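Local coordinates for protein telomere length regulator taz1 (Schizosaccharomyces pombe, PDB 4ZMI) that binds double-stranded telomeric DNA, regulates telomere length and is required for silencing of telomere-adjacent genes and for normal meiosis or sporulation, at residues 126-137 against 224-235. Sequence-based numbering, arbitrary orientation.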
loop_
_atom_site.group_PDB
_atom_site.type_symbol
_atom_site.label_atom_id
_atom_site.label_comp_id
_atom_site.label_asym_id
_atom_site.label_seq_id
_atom_site.Cartn_x
_atom_site.Cartn_y
_atom_site.Cartn_z
ATOM N N ASP A 126 6.272 -2.859 0.725
ATOM C CA ASP A 126 6.298 -3.707 1.915
ATOM C C ASP A 126 6.227 -5.163 1.495
ATOM O O ASP A 126 7.006 -5.984 1.960
ATOM C CB ASP A 126 5.150 -3.377 2.852
ATOM C CG ASP A 126 5.204 -4.180 4.141
ATOM O OD1 ASP A 126 6.272 -4.204 4.794
ATOM O OD2 ASP A 126 4.172 -4.796 4.493
ATOM N N ALA A 127 5.309 -5.473 0.586
ATOM C CA ALA A 127 5.222 -6.819 0.015
ATOM C C ALA A 127 6.540 -7.219 -0.612
ATOM O O ALA A 127 7.041 -8.316 -0.379
ATOM C CB ALA A 127 4.102 -6.898 -1.026
ATOM N N LEU A 128 7.121 -6.321 -1.392
ATOM C CA LEU A 128 8.395 -6.628 -2.026
ATOM C C LEU A 128 9.510 -6.874 -1.024
ATOM O O LEU A 128 10.449 -7.620 -1.304
ATOM C CB LEU A 128 8.802 -5.511 -2.983
ATOM C CG LEU A 128 7.996 -5.363 -4.279
ATOM C CD1 LEU A 128 8.568 -4.228 -5.122
ATOM C CD2 LEU A 128 8.007 -6.667 -5.073
ATOM N N LEU A 129 9.423 -6.232 0.139
ATOM C CA LEU A 129 10.476 -6.344 1.147
ATOM C C LEU A 129 10.264 -7.588 1.987
ATOM O O LEU A 129 11.200 -8.137 2.536
ATOM C CB LEU A 129 10.497 -5.115 2.055
ATOM C CG LEU A 129 11.081 -3.851 1.432
ATOM C CD1 LEU A 129 10.585 -2.630 2.184
ATOM C CD2 LEU A 129 12.582 -3.901 1.458
ATOM N N SER A 130 9.015 -8.020 2.079
ATOM C CA SER A 130 8.645 -9.110 2.962
ATOM C C SER A 130 9.017 -10.453 2.378
ATOM O O SER A 130 9.489 -11.335 3.080
ATOM C CB SER A 130 7.144 -9.093 3.176
ATOM O OG SER A 130 6.787 -7.995 3.971
ATOM N N ALA A 131 8.777 -10.616 1.085
ATOM C CA ALA A 131 8.929 -11.921 0.474
ATOM C C ALA A 131 10.367 -12.435 0.462
ATOM O O ALA A 131 11.237 -11.877 -0.203
ATOM C CB ALA A 131 8.363 -11.914 -0.930
ATOM N N ASP A 132 10.610 -13.486 1.233
ATOM C CA ASP A 132 11.737 -14.371 0.975
ATOM C C ASP A 132 11.116 -15.587 0.323
ATOM O O ASP A 132 11.570 -16.073 -0.717
ATOM C CB ASP A 132 12.478 -14.767 2.263
ATOM C CG ASP A 132 11.573 -14.868 3.457
ATOM O OD1 ASP A 132 11.989 -14.454 4.566
ATOM O OD2 ASP A 132 10.449 -15.373 3.288
ATOM N N GLU A 133 10.031 -16.024 0.956
ATOM C CA GLU A 133 9.258 -17.196 0.574
ATOM C C GLU A 133 9.035 -17.293 -0.939
ATOM O O GLU A 133 8.982 -16.280 -1.645
ATOM C CB GLU A 133 7.920 -17.203 1.346
ATOM C CG GLU A 133 8.047 -17.351 2.889
ATOM C CD GLU A 133 7.365 -16.227 3.700
ATOM O OE1 GLU A 133 7.261 -15.089 3.196
ATOM O OE2 GLU A 133 6.941 -16.480 4.853
ATOM N N GLU A 134 8.934 -18.523 -1.430
ATOM C CA GLU A 134 8.704 -18.766 -2.846
ATOM C C GLU A 134 7.280 -18.344 -3.240
ATOM O O GLU A 134 6.305 -18.972 -2.819
ATOM C CB GLU A 134 8.940 -20.250 -3.157
ATOM C CG GLU A 134 8.936 -20.618 -4.642
ATOM C CD GLU A 134 10.276 -20.381 -5.324
ATOM O OE1 GLU A 134 11.044 -19.507 -4.864
ATOM O OE2 GLU A 134 10.557 -21.076 -6.325
ATOM N N ASP A 135 7.170 -17.272 -4.033
ATOM C CA ASP A 135 5.880 -16.776 -4.545
ATOM C C ASP A 135 6.002 -16.088 -5.911
ATOM O O ASP A 135 7.034 -15.499 -6.228
ATOM C CB ASP A 135 5.236 -15.796 -3.558
ATOM C CG ASP A 135 4.237 -16.462 -2.629
ATOM O OD1 ASP A 135 4.595 -16.728 -1.460
ATOM O OD2 ASP A 135 3.090 -16.709 -3.066
ATOM N N SER A 136 4.942 -16.172 -6.715
ATOM C CA SER A 136 4.836 -15.370 -7.932
ATOM C C SER A 136 3.843 -14.244 -7.660
ATOM O O SER A 136 3.390 -13.544 -8.568
ATOM C CB SER A 136 4.407 -16.212 -9.142
ATOM O OG SER A 136 3.034 -16.565 -9.087
ATOM N N PHE A 137 3.504 -14.100 -6.382
ATOM C CA PHE A 137 2.765 -12.950 -5.871
ATOM C C PHE A 137 3.702 -11.748 -5.875
ATOM O O PHE A 137 3.281 -10.593 -5.875
ATOM C CB PHE A 137 2.267 -13.261 -4.460
ATOM C CG PHE A 137 2.025 -12.052 -3.607
ATOM C CD1 PHE A 137 0.856 -11.318 -3.739
ATOM C CD2 PHE A 137 2.952 -11.673 -2.645
ATOM C CE1 PHE A 137 0.622 -10.215 -2.942
ATOM C CE2 PHE A 137 2.727 -10.571 -1.843
ATOM C CZ PHE A 137 1.560 -9.838 -1.988
ATOM N N PHE A 224 -4.745 -7.521 -6.125
ATOM C CA PHE A 224 -3.469 -7.651 -5.422
ATOM C C PHE A 224 -3.616 -7.626 -3.909
ATOM O O PHE A 224 -2.969 -8.400 -3.214
ATOM C CB PHE A 224 -2.492 -6.562 -5.856
ATOM C CG PHE A 224 -1.212 -6.561 -5.071
ATOM C CD1 PHE A 224 -0.214 -7.467 -5.359
ATOM C CD2 PHE A 224 -1.007 -5.654 -4.055
ATOM C CE1 PHE A 224 0.962 -7.463 -4.651
ATOM C CE2 PHE A 224 0.165 -5.654 -3.340
ATOM C CZ PHE A 224 1.150 -6.558 -3.637
ATOM N N LEU A 225 -4.464 -6.735 -3.404
ATOM C CA LEU A 225 -4.728 -6.662 -1.974
ATOM C C LEU A 225 -5.450 -7.919 -1.496
ATOM O O LEU A 225 -5.456 -8.223 -0.311
ATOM C CB LEU A 225 -5.574 -5.427 -1.632
ATOM C CG LEU A 225 -5.086 -4.025 -2.025
ATOM C CD1 LEU A 225 -6.011 -2.940 -1.477
ATOM C CD2 LEU A 225 -3.664 -3.784 -1.562
ATOM N N LEU A 226 -6.081 -8.637 -2.418
ATOM C CA LEU A 226 -6.774 -9.871 -2.067
ATOM C C LEU A 226 -5.811 -11.046 -1.950
ATOM O O LEU A 226 -5.890 -11.800 -0.984
ATOM C CB LEU A 226 -7.880 -10.189 -3.074
ATOM C CG LEU A 226 -9.192 -9.420 -2.927
ATOM C CD1 LEU A 226 -10.098 -9.678 -4.117
ATOM C CD2 LEU A 226 -9.889 -9.799 -1.643
ATOM N N GLU A 227 -4.911 -11.204 -2.925
ATOM C CA GLU A 227 -3.837 -12.199 -2.835
ATOM C C GLU A 227 -3.056 -12.023 -1.542
ATOM O O GLU A 227 -2.800 -12.987 -0.824
ATOM C CB GLU A 227 -2.831 -12.048 -3.975
ATOM C CG GLU A 227 -3.391 -12.001 -5.370
ATOM C CD GLU A 227 -2.292 -11.814 -6.395
ATOM O OE1 GLU A 227 -1.208 -12.416 -6.230
ATOM O OE2 GLU A 227 -2.508 -11.050 -7.356
ATOM N N PHE A 228 -2.652 -10.780 -1.280
ATOM C CA PHE A 228 -1.931 -10.418 -0.063
ATOM C C PHE A 228 -2.724 -10.943 1.134
ATOM O O PHE A 228 -2.156 -11.548 2.040
ATOM C CB PHE A 228 -1.764 -8.888 -0.003
ATOM C CG PHE A 228 -0.621 -8.395 0.875
ATOM C CD1 PHE A 228 -0.046 -7.152 0.632
ATOM C CD2 PHE A 228 -0.140 -9.135 1.948
ATOM C CE1 PHE A 228 0.987 -6.666 1.423
ATOM C CE2 PHE A 228 0.905 -8.643 2.750
ATOM C CZ PHE A 228 1.456 -7.413 2.485
ATOM N N LYS A 229 -4.043 -10.757 1.102
ATOM C CA LYS A 229 -4.916 -11.079 2.238
ATOM C C LYS A 229 -5.016 -12.574 2.574
ATOM O O LYS A 229 -5.451 -12.937 3.668
ATOM C CB LYS A 229 -6.317 -10.471 2.054
ATOM C CG LYS A 229 -7.062 -10.199 3.368
ATOM C CD LYS A 229 -8.361 -9.412 3.169
ATOM C CE LYS A 229 -9.501 -10.292 2.670
ATOM N NZ LYS A 229 -10.805 -9.566 2.681
ATOM N N ASN A 230 -4.625 -13.444 1.650
ATOM C CA ASN A 230 -4.540 -14.861 1.995
ATOM C C ASN A 230 -3.109 -15.417 1.939
ATOM O O ASN A 230 -2.892 -16.589 1.643
ATOM C CB ASN A 230 -5.549 -15.714 1.207
ATOM C CG ASN A 230 -5.294 -15.706 -0.285
ATOM O OD1 ASN A 230 -4.548 -14.875 -0.793
ATOM N ND2 ASN A 230 -5.923 -16.635 -1.000
ATOM N N VAL A 231 -2.142 -14.556 2.248
ATOM C CA VAL A 231 -0.740 -14.953 2.368
ATOM C C VAL A 231 -0.263 -14.792 3.818
ATOM O O VAL A 231 -0.541 -13.778 4.452
ATOM C CB VAL A 231 0.147 -14.107 1.439
ATOM C CG1 VAL A 231 1.616 -14.262 1.802
ATOM C CG2 VAL A 231 -0.086 -14.493 0.003
ATOM N N ARG A 232 0.438 -15.790 4.347
ATOM C CA ARG A 232 0.979 -15.685 5.702
ATOM C C ARG A 232 2.295 -14.913 5.715
ATOM O O ARG A 232 3.345 -15.443 5.347
ATOM C CB ARG A 232 1.154 -17.065 6.343
ATOM C CG ARG A 232 0.310 -17.258 7.585
ATOM C CD ARG A 232 0.348 -18.693 8.070
ATOM N NE ARG A 232 -0.473 -18.874 9.266
ATOM C CZ ARG A 232 -0.823 -20.054 9.772
ATOM N NH1 ARG A 232 -0.432 -21.179 9.183
ATOM N NH2 ARG A 232 -1.572 -20.109 10.868
ATOM N N ARG A 233 2.234 -13.654 6.138
ATOM C CA ARG A 233 3.409 -12.797 6.082
ATOM C C ARG A 233 4.263 -12.889 7.339
ATOM O O ARG A 233 5.492 -12.905 7.260
ATOM C CB ARG A 233 3.018 -11.348 5.790
ATOM C CG ARG A 233 3.127 -10.961 4.320
ATOM C CD ARG A 233 4.522 -11.217 3.770
ATOM N NE ARG A 233 4.601 -10.947 2.333
ATOM C CZ ARG A 233 4.808 -11.873 1.395
ATOM N NH1 ARG A 233 4.977 -13.142 1.739
ATOM N NH2 ARG A 233 4.858 -11.530 0.113
ATOM N N LEU A 234 3.616 -12.962 8.496
ATOM C CA LEU A 234 4.362 -13.059 9.746
ATOM C C LEU A 234 5.091 -14.401 9.858
ATOM O O LEU A 234 4.509 -15.413 10.236
ATOM C CB LEU A 234 3.463 -12.757 10.947
ATOM C CG LEU A 234 2.901 -11.326 10.845
ATOM C CD1 LEU A 234 1.969 -10.970 11.988
ATOM C CD2 LEU A 234 4.016 -10.282 10.726
ATOM N N GLU A 235 6.374 -14.372 9.501
ATOM C CA GLU A 235 7.219 -15.555 9.371
ATOM C C GLU A 235 6.572 -16.660 8.529
ATOM O O GLU A 235 5.778 -17.465 9.022
ATOM C CB GLU A 235 7.636 -16.079 10.737
ATOM C CG GLU A 235 8.670 -17.192 10.673
ATOM C CD GLU A 235 10.089 -16.677 10.548
ATOM O OE1 GLU A 235 10.326 -15.509 10.905
ATOM O OE2 GLU A 235 10.969 -17.444 10.102
#
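F137 is held among F224, E227, F228 and R233. Its CE1 lies 3.3 Å from CE1 of F224; the two rings are nearly parallel, 5° apart, but so offset that they share little ring surface. Against F228 the pairing is edge-to-face: CZ of F137 points over the F228 ring, 3.9 Å from CG of F228. With CG anti to the backbone N (chi1 155°), F137 reaches across to this pair. At its rim, OE1 of E227 lies in the ring plane, 3.4 Å from CD1 of F137, while OE2 of E227 is bound by H223. R233 NH2 also sits at the ring edge, 3.0 Å from CE2 of F137, rather than over a face. The arginine chain, bent at chi2 (-56°), lays one guanidinium face over the backbone at the S130-A131 junction, where helix 118-130 ends, and NH1 of R233 forms a salt bridge with OE1 of E133 (3.3 Å). A127 CB fills in between F224 and F228, 4.0 Å from CZ of F224. Further out, S130 OG bonds D126 O, D126 is tied to F78 and S79, E95 bonds L234 N and, weakly, R233 N, and K99 bonds V231 O. The aromatic cluster and arginine join the end of helix 118-130 and the start of helix 137-154 to helix 214-229 and its C-terminal tail, a buried interhelical core within the helical domain of Taz1.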